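Local coordinates for protein S-adenosyl-L-methionine methyl transferase (PDB 3IHT) that binds S-adenosylmethionine and probably acts as a methyltransferase on an acceptor not specified here, at residues V24-C29 / G166-Y171; V44-L49 / L109-L114; L128-I133 / R148-G153. All blocks are in the same frame, centred on the assembly; numbering follows the deposited sequence. Where two conformers were deposited one is given.

Contact 1. Residues V24-C29 / G166-Y171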
loop_
_atom_site.group_PDB
_atom_site.type_symbol
_atom_site.label_atom_id
_atom_site.label_comp_id
_atom_site.label_asym_id
_atom_site.label_seq_id
_atom_site.Cartn_x
_atom_site.Cartn_y
_atom_site.Cartn_z
ATOM N N VAL A 24 1.644 -4.798 7.008
ATOM C CA VAL A 24 2.151 -5.037 8.336
ATOM C C VAL A 24 2.226 -6.558 8.576
ATOM O O VAL A 24 3.197 -7.064 9.127
ATOM C CB VAL A 24 1.262 -4.307 9.379
ATOM C CG1 VAL A 24 1.539 -4.761 10.764
ATOM C CG2 VAL A 24 1.501 -2.773 9.277
ATOM N N SER A 25 1.215 -7.277 8.110
ATOM C CA SER A 25 1.194 -8.731 8.276
ATOM C C SER A 25 2.274 -9.418 7.433
ATOM O O SER A 25 2.927 -10.352 7.896
ATOM C CB SER A 25 -0.193 -9.294 7.975
ATOM O OG SER A 25 -1.173 -8.717 8.816
ATOM N N GLN A 26 2.501 -8.936 6.204
ATOM C CA GLN A 26 3.581 -9.490 5.369
ATOM C C GLN A 26 4.914 -9.337 5.967
ATOM O O GLN A 26 5.730 -10.274 5.959
ATOM C CB GLN A 26 3.632 -8.799 3.992
ATOM C CG GLN A 26 2.526 -9.165 3.114
ATOM C CD GLN A 26 2.456 -8.293 1.850
ATOM O OE1 GLN A 26 2.826 -7.109 1.861
ATOM N NE2 GLN A 26 2.008 -8.886 0.764
ATOM N N ARG A 27 5.181 -8.140 6.497
ATOM C CA ARG A 27 6.443 -7.910 7.107
ATOM C C ARG A 27 6.601 -8.879 8.290
ATOM O O ARG A 27 7.634 -9.544 8.415
ATOM C CB ARG A 27 6.592 -6.471 7.536
ATOM C CG ARG A 27 7.817 -6.213 8.361
ATOM C CD ARG A 27 8.022 -4.718 8.589
ATOM N NE ARG A 27 6.998 -4.183 9.476
ATOM C CZ ARG A 27 6.874 -2.901 9.792
ATOM N NH1 ARG A 27 7.697 -2.009 9.286
ATOM N NH2 ARG A 27 5.911 -2.513 10.606
ATOM N N ALA A 28 5.590 -8.944 9.164
ATOM C CA ALA A 28 5.688 -9.785 10.392
ATOM C C ALA A 28 5.839 -11.270 10.018
ATOM O O ALA A 28 6.726 -11.959 10.528
ATOM C CB ALA A 28 4.428 -9.551 11.311
ATOM N N CYS A 29 5.008 -11.725 9.091
ATOM C CA CYS A 29 5.001 -13.136 8.664
ATOM C C CYS A 29 6.272 -13.513 7.928
ATOM O O CYS A 29 6.847 -14.572 8.169
ATOM C CB CYS A 29 3.762 -13.446 7.837
ATOM S SG CYS A 29 2.266 -13.485 8.845
ATOM N N GLY A 166 -6.356 -13.098 9.259
ATOM C CA GLY A 166 -7.090 -12.987 7.997
ATOM C C GLY A 166 -6.345 -12.274 6.876
ATOM O O GLY A 166 -6.805 -12.313 5.723
ATOM N N ARG A 167 -5.216 -11.625 7.173
ATOM C CA ARG A 167 -4.449 -10.885 6.152
ATOM C C ARG A 167 -3.381 -11.714 5.464
ATOM O O ARG A 167 -3.363 -11.782 4.235
ATOM C CB ARG A 167 -3.786 -9.627 6.729
ATOM C CG ARG A 167 -4.785 -8.624 7.223
ATOM C CD ARG A 167 -5.442 -7.814 6.102
ATOM N NE ARG A 167 -6.368 -8.559 5.250
ATOM C CZ ARG A 167 -7.578 -8.971 5.590
ATOM N NH1 ARG A 167 -8.066 -8.743 6.801
ATOM N NH2 ARG A 167 -8.303 -9.633 4.696
ATOM N N CYS A 168 -2.504 -12.319 6.241
ATOM C CA CYS A 168 -1.548 -13.351 5.767
ATOM C C CYS A 168 -1.781 -14.680 6.515
ATOM O O CYS A 168 -2.315 -14.732 7.611
ATOM C CB CYS A 168 -0.040 -12.906 5.855
ATOM S SG CYS A 168 0.432 -11.563 4.720
ATOM N N PHE A 169 -1.368 -15.766 5.874
ATOM C CA PHE A 169 -1.521 -17.126 6.361
ATOM C C PHE A 169 -0.167 -17.826 6.202
ATOM O O PHE A 169 0.550 -17.591 5.210
ATOM C CB PHE A 169 -2.570 -17.875 5.530
ATOM C CG PHE A 169 -3.923 -17.258 5.608
ATOM C CD1 PHE A 169 -4.253 -16.186 4.795
ATOM C CD2 PHE A 169 -4.861 -17.755 6.503
ATOM C CE1 PHE A 169 -5.517 -15.593 4.881
ATOM C CE2 PHE A 169 -6.125 -17.181 6.593
ATOM C CZ PHE A 169 -6.439 -16.081 5.798
ATOM N N ILE A 170 0.174 -18.663 7.178
ATOM C CA ILE A 170 1.464 -19.364 7.161
ATOM C C ILE A 170 1.245 -20.870 7.227
ATOM O O ILE A 170 0.491 -21.349 8.062
ATOM C CB ILE A 170 2.375 -18.954 8.322
ATOM C CG1 ILE A 170 2.544 -17.436 8.384
ATOM C CG2 ILE A 170 3.759 -19.713 8.204
ATOM C CD1 ILE A 170 3.314 -16.935 9.669
ATOM N N TYR A 171 1.905 -21.607 6.328
ATOM C CA TYR A 171 1.801 -23.049 6.279
ATOM C C TYR A 171 3.184 -23.677 6.270
ATOM O O TYR A 171 4.157 -23.051 5.846
ATOM C CB TYR A 171 1.020 -23.500 5.056
ATOM C CG TYR A 171 -0.324 -22.838 4.893
ATOM C CD1 TYR A 171 -0.429 -21.605 4.257
ATOM C CD2 TYR A 171 -1.489 -23.425 5.389
ATOM C CE1 TYR A 171 -1.646 -20.984 4.102
ATOM C CE2 TYR A 171 -2.705 -22.786 5.244
ATOM C CZ TYR A 171 -2.776 -21.590 4.593
ATOM O OH TYR A 171 -3.977 -20.965 4.436
#
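Cys-168 pushes its thiol against the flank of the helix that carries Ser-25, Gln-26 and Cys-29. With SG beside its own backbone N and anti to the carbonyl carbon (chi1 -68°), the sulfur reaches past Ser-25 and settles on the second methylene of Gln-26, SG to CG 3.6 Å. Cys-29, one turn on from Ser-25, answers from the helix side: its SG lies 3.8 Å from CB of Cys-168 and 3.7 Å from CD1 of Ile-170. Each sulfur thus rests on carbon atoms of the other segment, not on the other sulfur. Ile-170 meets Cys-29 with the end of its longer branch, CG1 and CD1, and the extended chi2 (172°) carries CD1 up to the sulfur. This is the meeting of helix 15-36 with the antiparallel end of a Rossmann-like methyltransferase sheet: residues 166-168 are a loop, and strand 169-172, running between 141-145 and the outermost strand 155-157, begins just beyond. Phe-169, between Cys-168 and Ile-170, turns away from the helix and packs on Arg-148 and Glu-156. At the other end of the contact, OG of Ser-25 sits 3.5 Å from CB of Arg-167, a van der Waals touch; the hydroxyl is engaged with Asp-21 O, one turn back in the helix, and with Val-164 N. Arg-167 starts toward the helix, then bends at chi2 and chi3 so that its guanidinium leads off, leaving CB and CG to do the touching. Gln-26 runs extended beyond CG, and its side chain continues past the thiol to Thr-54 of the S-adenosylmethionine site.

Contact 2. Residues V44-L49 / L109-L114. With SAM (S-adenosylmethionine), chain C.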
loop_
_atom_site.group_PDB
_atom_site.type_symbol
_atom_site.label_atom_id
_atom_site.label_comp_id
_atom_site.label_asym_id
_atom_site.label_seq_id
_atom_site.Cartn_x
_atom_site.Cartn_y
_atom_site.Cartn_z
ATOM N N VAL A 44 14.253 -19.101 -1.759
ATOM C CA VAL A 44 13.014 -18.412 -1.476
ATOM C C VAL A 44 12.365 -18.094 -2.814
ATOM O O VAL A 44 13.033 -17.614 -3.735
ATOM C CB VAL A 44 13.286 -17.127 -0.703
ATOM C CG1 VAL A 44 11.994 -16.335 -0.490
ATOM C CG2 VAL A 44 14.085 -17.435 0.623
ATOM N N TYR A 45 11.088 -18.423 -2.941
ATOM C CA TYR A 45 10.319 -18.096 -4.138
ATOM C C TYR A 45 9.372 -16.962 -3.814
ATOM O O TYR A 45 8.591 -17.052 -2.861
ATOM C CB TYR A 45 9.497 -19.295 -4.669
ATOM C CG TYR A 45 10.259 -20.482 -5.250
ATOM C CD1 TYR A 45 11.647 -20.433 -5.481
ATOM C CD2 TYR A 45 9.596 -21.668 -5.561
ATOM C CE1 TYR A 45 12.341 -21.510 -5.987
ATOM C CE2 TYR A 45 10.291 -22.756 -6.114
ATOM C CZ TYR A 45 11.669 -22.664 -6.328
ATOM O OH TYR A 45 12.386 -23.732 -6.836
ATOM N N GLU A 46 9.406 -15.915 -4.632
ATOM C CA GLU A 46 8.523 -14.753 -4.513
ATOM C C GLU A 46 7.554 -14.796 -5.682
ATOM O O GLU A 46 7.960 -14.609 -6.834
ATOM C CB GLU A 46 9.378 -13.471 -4.547
ATOM C CG GLU A 46 8.624 -12.148 -4.664
ATOM C CD GLU A 46 7.921 -11.724 -3.386
ATOM O OE1 GLU A 46 7.818 -12.559 -2.456
ATOM O OE2 GLU A 46 7.488 -10.555 -3.295
ATOM N N LEU A 47 6.280 -15.074 -5.401
ATOM C CA LEU A 47 5.287 -15.223 -6.455
ATOM C C LEU A 47 4.561 -13.899 -6.615
ATOM O O LEU A 47 3.735 -13.504 -5.749
ATOM C CB LEU A 47 4.297 -16.376 -6.131
ATOM C CG LEU A 47 4.963 -17.712 -5.810
ATOM C CD1 LEU A 47 3.906 -18.832 -5.602
ATOM C CD2 LEU A 47 5.949 -18.122 -6.902
ATOM N N GLY A 48 4.829 -13.215 -7.723
ATOM C CA GLY A 48 4.273 -11.889 -7.959
ATOM C C GLY A 48 5.240 -10.811 -7.534
ATOM O O GLY A 48 5.513 -10.631 -6.350
ATOM N N LEU A 49 5.766 -10.076 -8.477
ATOM C CA LEU A 49 6.712 -8.996 -8.157
ATOM C C LEU A 49 6.023 -7.676 -7.876
ATOM O O LEU A 49 6.276 -7.029 -6.872
ATOM C CB LEU A 49 7.700 -8.838 -9.335
ATOM C CG LEU A 49 8.752 -7.743 -9.159
ATOM C CD1 LEU A 49 9.635 -7.962 -7.884
ATOM C CD2 LEU A 49 9.607 -7.623 -10.450
ATOM N N LEU A 109 11.148 -21.427 1.358
ATOM C CA LEU A 109 10.130 -20.436 1.684
ATOM C C LEU A 109 9.482 -19.997 0.380
ATOM O O LEU A 109 10.193 -19.587 -0.551
ATOM C CB LEU A 109 10.755 -19.230 2.407
ATOM C CG LEU A 109 9.906 -17.999 2.687
ATOM C CD1 LEU A 109 8.621 -18.344 3.486
ATOM C CD2 LEU A 109 10.717 -16.930 3.408
ATOM N N VAL A 110 8.167 -20.066 0.308
ATOM C CA VAL A 110 7.403 -19.595 -0.853
ATOM C C VAL A 110 6.453 -18.523 -0.338
ATOM O O VAL A 110 5.671 -18.764 0.600
ATOM C CB VAL A 110 6.631 -20.742 -1.594
ATOM C CG1 VAL A 110 5.774 -20.205 -2.777
ATOM C CG2 VAL A 110 7.623 -21.843 -2.050
ATOM N N HIS A 111 6.573 -17.322 -0.917
ATOM C CA HIS A 111 5.735 -16.182 -0.566
ATOM C C HIS A 111 4.857 -15.807 -1.744
ATOM O O HIS A 111 5.379 -15.618 -2.857
ATOM C CB HIS A 111 6.569 -14.950 -0.178
ATOM C CG HIS A 111 5.726 -13.734 0.052
ATOM N ND1 HIS A 111 5.922 -12.538 -0.612
ATOM C CD2 HIS A 111 4.657 -13.542 0.868
ATOM C CE1 HIS A 111 4.985 -11.678 -0.235
ATOM N NE2 HIS A 111 4.191 -12.272 0.645
ATOM N N ALA A 112 3.544 -15.717 -1.524
ATOM C CA ALA A 112 2.614 -15.300 -2.557
ATOM C C ALA A 112 1.815 -14.081 -2.132
ATOM O O ALA A 112 1.196 -14.065 -1.063
ATOM C CB ALA A 112 1.670 -16.472 -2.961
ATOM N N ASP A 113 1.817 -13.069 -2.998
ATOM C CA ASP A 113 0.961 -11.900 -2.869
ATOM C C ASP A 113 0.449 -11.602 -4.298
ATOM O O ASP A 113 0.888 -10.669 -4.955
ATOM C CB ASP A 113 1.774 -10.718 -2.290
ATOM C CG ASP A 113 0.942 -9.474 -2.036
ATOM O OD1 ASP A 113 -0.280 -9.590 -1.720
ATOM O OD2 ASP A 113 1.524 -8.330 -2.171
ATOM N N LEU A 114 -0.386 -12.504 -4.794
ATOM C CA LEU A 114 -0.811 -12.537 -6.187
ATOM C C LEU A 114 -2.162 -11.853 -6.421
ATOM O O LEU A 114 -2.597 -11.710 -7.585
ATOM C CB LEU A 114 -0.873 -13.995 -6.664
ATOM C CG LEU A 114 0.496 -14.695 -6.746
ATOM C CD1 LEU A 114 0.364 -16.248 -6.482
ATOM C CD2 LEU A 114 1.139 -14.390 -8.096
HETATM N N SAM C . 4.107 -8.268 -3.172
HETATM C CA SAM C . 4.306 -7.146 -4.151
HETATM C C SAM C . 4.931 -5.906 -3.468
HETATM O O SAM C . 5.131 -4.835 -4.092
HETATM O OXT SAM C . 5.144 -5.939 -2.232
HETATM C CB SAM C . 3.011 -6.798 -4.914
HETATM C CG SAM C . 2.540 -7.868 -5.925
HETATM S SD SAM C . 1.057 -7.359 -6.904
HETATM C CE SAM C . -0.147 -7.292 -5.538
HETATM C "C5'" SAM C . 0.671 -8.973 -7.712
HETATM C "C4'" SAM C . 1.644 -9.418 -8.795
HETATM O "O4'" SAM C . 1.362 -10.796 -9.118
HETATM C "C3'" SAM C . 1.541 -8.628 -10.105
HETATM O "O3'" SAM C . 2.803 -8.101 -10.517
HETATM C "C2'" SAM C . 0.964 -9.619 -11.111
HETATM O "O2'" SAM C . 1.329 -9.452 -12.495
HETATM C "C1'" SAM C . 1.457 -10.937 -10.535
HETATM N N9 SAM C . 0.653 -12.097 -11.002
HETATM C C8 SAM C . -0.695 -12.312 -10.781
HETATM N N7 SAM C . -1.049 -13.491 -11.352
HETATM C C5 SAM C . 0.045 -14.031 -11.944
HETATM C C6 SAM C . 0.235 -15.219 -12.650
HETATM N N6 SAM C . -0.790 -16.068 -12.902
HETATM N N1 SAM C . 1.516 -15.497 -13.092
HETATM C C2 SAM C . 2.584 -14.648 -12.889
HETATM N N3 SAM C . 2.381 -13.454 -12.196
HETATM C C4 SAM C . 1.134 -13.169 -11.725
#
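Glu-46 and His-111 lie side by side on one face of the sheet, and ND1 of the imidazole gives its hydrogen to OE1 of the carboxylate across 2.6 Å. OE1 is 5° out of the ring plane, while ND1 comes to its syn side, 22° out of the carboxylate plane. A bend at chi2 (74°) turns the carboxylate toward the ring edge of His-111. Its other oxygen, OE2, is bound to Thr-54 OG1, so both ends of the buried carboxylate are held. With an alanine for Glu-46, ND1 of His-111 would probably lose its acceptor and Thr-54 its carboxylate partner, and the imidazole would be freer to turn. On the opposite face Leu-47 CD1 meets Val-110 CG1 at 3.7 Å, with Ala-112 beside it and Ile-133 of helix 119-133 packed on both. Between these faces the parallel backbones are joined by Tyr-45 N to Leu-109 O, His-111 N to Tyr-45 O and Leu-47 N to His-111 O. Where the strands end, Asp-113 OD2 accepts a hydrogen bond from the amino N of S-adenosylmethionine at 2.8 Å, its OD1 tied to Ser-146. Gly-48 CA comes within 3.3 Å of the ribose O4', where a side chain would clash, and Leu-114 CD2 lies 3.7 Å from N9 of the adenine. Cofactor at the C-terminal ends of adjacent parallel strands is the hallmark of the Rossmann-like class I methyltransferase fold.

Contact 3. Residues L128-I133 / R148-G153. With NI (nickel (II) ion), chain D.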
loop_
_atom_site.group_PDB
_atom_site.type_symbol
_atom_site.label_atom_id
_atom_site.label_comp_id
_atom_site.label_asym_id
_atom_site.label_seq_id
_atom_site.Cartn_x
_atom_site.Cartn_y
_atom_site.Cartn_z
ATOM N N LEU A 128 -6.953 -22.666 -7.090
ATOM C CA LEU A 128 -6.308 -23.262 -8.254
ATOM C C LEU A 128 -4.789 -23.471 -8.069
ATOM O O LEU A 128 -4.238 -24.538 -8.455
ATOM C CB LEU A 128 -6.578 -22.381 -9.469
ATOM C CG LEU A 128 -6.062 -22.869 -10.827
ATOM C CD1 LEU A 128 -6.915 -22.222 -11.927
ATOM C CD2 LEU A 128 -4.544 -22.530 -10.958
ATOM N N ILE A 129 -4.102 -22.487 -7.490
ATOM C CA ILE A 129 -2.635 -22.545 -7.443
ATOM C C ILE A 129 -2.081 -23.361 -6.284
ATOM O O ILE A 129 -0.913 -23.745 -6.306
ATOM C CB ILE A 129 -1.950 -21.153 -7.431
ATOM C CG1 ILE A 129 -2.279 -20.345 -6.170
ATOM C CG2 ILE A 129 -2.297 -20.399 -8.708
ATOM C CD1 ILE A 129 -1.570 -19.025 -6.142
ATOM N N SER A 130 -2.901 -23.646 -5.293
ATOM C CA SER A 130 -2.422 -24.371 -4.112
ATOM C C SER A 130 -1.717 -25.714 -4.475
ATOM O O SER A 130 -0.591 -25.963 -4.024
ATOM C CB SER A 130 -3.552 -24.541 -3.095
ATOM O OG SER A 130 -3.862 -23.328 -2.427
ATOM N N PRO A 131 -2.355 -26.577 -5.288
ATOM C CA PRO A 131 -1.664 -27.837 -5.613
ATOM C C PRO A 131 -0.457 -27.639 -6.529
ATOM O O PRO A 131 0.387 -28.546 -6.628
ATOM C CB PRO A 131 -2.748 -28.680 -6.312
ATOM C CG PRO A 131 -3.763 -27.631 -6.825
ATOM C CD PRO A 131 -3.746 -26.568 -5.772
ATOM N N LEU A 132 -0.341 -26.476 -7.171
ATOM C CA LEU A 132 0.842 -26.187 -7.970
ATOM C C LEU A 132 2.017 -25.743 -7.103
ATOM O O LEU A 132 3.161 -25.958 -7.476
ATOM C CB LEU A 132 0.569 -25.127 -9.041
ATOM C CG LEU A 132 -0.538 -25.428 -10.060
ATOM C CD1 LEU A 132 -0.634 -24.258 -11.093
ATOM C CD2 LEU A 132 -0.325 -26.753 -10.735
ATOM N N ILE A 133 1.730 -25.108 -5.979
ATOM C CA ILE A 133 2.764 -24.650 -5.069
ATOM C C ILE A 133 3.271 -25.740 -4.119
ATOM O O ILE A 133 4.491 -25.829 -3.879
ATOM C CB ILE A 133 2.286 -23.465 -4.243
ATOM C CG1 ILE A 133 2.071 -22.247 -5.137
ATOM C CG2 ILE A 133 3.222 -23.183 -3.027
ATOM C CD1 ILE A 133 1.291 -21.071 -4.503
ATOM N N ARG A 148 -5.941 -17.085 1.898
ATOM C CA ARG A 148 -6.150 -18.413 2.448
ATOM C C ARG A 148 -5.954 -19.510 1.384
ATOM O O ARG A 148 -6.466 -19.377 0.284
ATOM C CB ARG A 148 -7.536 -18.552 3.029
ATOM C CG ARG A 148 -7.714 -19.890 3.741
ATOM C CD ARG A 148 -9.084 -20.072 4.286
ATOM N NE ARG A 148 -9.397 -19.037 5.257
ATOM C CZ ARG A 148 -9.152 -19.091 6.570
ATOM N NH1 ARG A 148 -8.543 -20.131 7.132
ATOM N NH2 ARG A 148 -9.511 -18.048 7.326
HETATM N N MSE A 149 -5.199 -20.559 1.719
HETATM C CA MSE A 149 -4.797 -21.550 0.744
HETATM C C MSE A 149 -5.539 -22.866 0.965
HETATM O O MSE A 149 -6.234 -23.035 1.963
HETATM C CB MSE A 149 -3.287 -21.757 0.797
HETATM C CG MSE A 149 -2.495 -20.503 0.598
HETATM SE SE MSE A 149 -2.814 -19.572 -1.127
HETATM C CE MSE A 149 -1.638 -20.644 -2.215
ATOM N N TYR A 150 -5.418 -23.770 0.002
ATOM C CA TYR A 150 -6.133 -25.017 -0.005
ATOM C C TYR A 150 -5.185 -26.185 -0.219
ATOM O O TYR A 150 -5.187 -26.821 -1.275
ATOM C CB TYR A 150 -7.159 -24.964 -1.141
ATOM C CG TYR A 150 -8.246 -23.905 -0.970
ATOM C CD1 TYR A 150 -8.033 -22.592 -1.334
ATOM C CD2 TYR A 150 -9.513 -24.255 -0.483
ATOM C CE1 TYR A 150 -9.020 -21.631 -1.195
ATOM C CE2 TYR A 150 -10.510 -23.304 -0.364
ATOM C CZ TYR A 150 -10.267 -22.010 -0.701
ATOM O OH TYR A 150 -11.278 -21.074 -0.594
ATOM N N PHE A 151 -4.344 -26.451 0.776
ATOM C CA PHE A 151 -3.300 -27.458 0.681
ATOM C C PHE A 151 -3.763 -28.831 1.182
ATOM O O PHE A 151 -4.725 -28.916 1.930
ATOM C CB PHE A 151 -2.076 -27.028 1.493
ATOM C CG PHE A 151 -1.385 -25.824 0.947
ATOM C CD1 PHE A 151 -0.913 -25.825 -0.369
ATOM C CD2 PHE A 151 -1.193 -24.696 1.720
ATOM C CE1 PHE A 151 -0.252 -24.703 -0.896
ATOM C CE2 PHE A 151 -0.509 -23.593 1.197
ATOM C CZ PHE A 151 -0.061 -23.599 -0.119
ATOM N N GLU A 152 -3.084 -29.878 0.730
ATOM C CA GLU A 152 -3.399 -31.263 1.141
ATOM C C GLU A 152 -2.644 -31.690 2.399
ATOM O O GLU A 152 -3.199 -32.361 3.277
ATOM C CB GLU A 152 -3.018 -32.220 0.004
ATOM C CG GLU A 152 -3.915 -32.163 -1.197
ATOM C CD GLU A 152 -5.264 -32.780 -0.931
ATOM O OE1 GLU A 152 -5.472 -33.397 0.153
ATOM O OE2 GLU A 152 -6.127 -32.673 -1.820
ATOM N N GLY A 153 -1.372 -31.323 2.463
ATOM C CA GLY A 153 -0.436 -31.828 3.452
ATOM C C GLY A 153 0.169 -30.776 4.370
ATOM O O GLY A 153 0.589 -31.108 5.488
HETATM NI NI NI D . -7.919 -33.432 -1.734
HETATM O O HOH W 1 -9.406 -33.118 0.262
#
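Ser-130 lies over one face of the Phe-151 ring, its OG 4.1 Å above the plane and offset toward the rim. The residue belongs to the last turns of helix 119-133, which packs on the sheet of the Rossmann-like methyltransferase fold; the 148-153 loop, between strands 141-145 and 155-157, closes against it. With OG beside its own backbone N (chi1 -73°), the serine hydroxyl accepts the amide hydrogen of Tyr-150 at 2.9 Å from N to OG, a nearly straight bond of 169°. The same oxygen is hydrogen-bonded to Ala-126 O one turn back, which fixes the hydroxyl that receives the loop amide. Beside it the selenomethionine Met-149, bent at chi2 and chi3, brings its methyl against the helix, CE 3.5 Å from OG of Ser-130 and 3.7 Å from CD1 of Ile-133, the Met-149 and Ile-133 side chains crossing at about a right angle. Phe-151 brings one corner of its ring, CE1, to 3.4 Å from the backbone O of Ser-130, and Tyr-171 meets the same ring edge-to-face. Tyr-150 sends its ring outward, to a cation-pi contact with Arg-127 and a hydrogen bond between OH and Asp-123. Glu-134, just past the helix, receives the amides of Glu-152 and Gly-153. At the surface, OE2 of Glu-152 binds a nickel ion at 1.9 Å, and a water lies 2.5 Å from the metal.

Overall arrangement
Contact 1 spans most of the chain, joining helix 15-36 to the late strand 169-172; contacts 2 and 3 both fall within that span, one after the other. Contact 2 lies in the middle of the sheet, about 12 Å from contact 1 and 14 Å from contact 3, centre to centre; contacts 1 and 3 are about 17 Å apart. Gln-26 joins contact 1 to contact 2 through a probable hydrogen bond to Asp-113, Ile-133 carries contact 3 up to the sheet of contact 2, and Tyr-171 reaches Met-149. Helices 15-36 and 119-133 cover opposite faces of the sheet at strands 44-47 and 107-112, whose C-terminal ends help hold the S-adenosylmethionine.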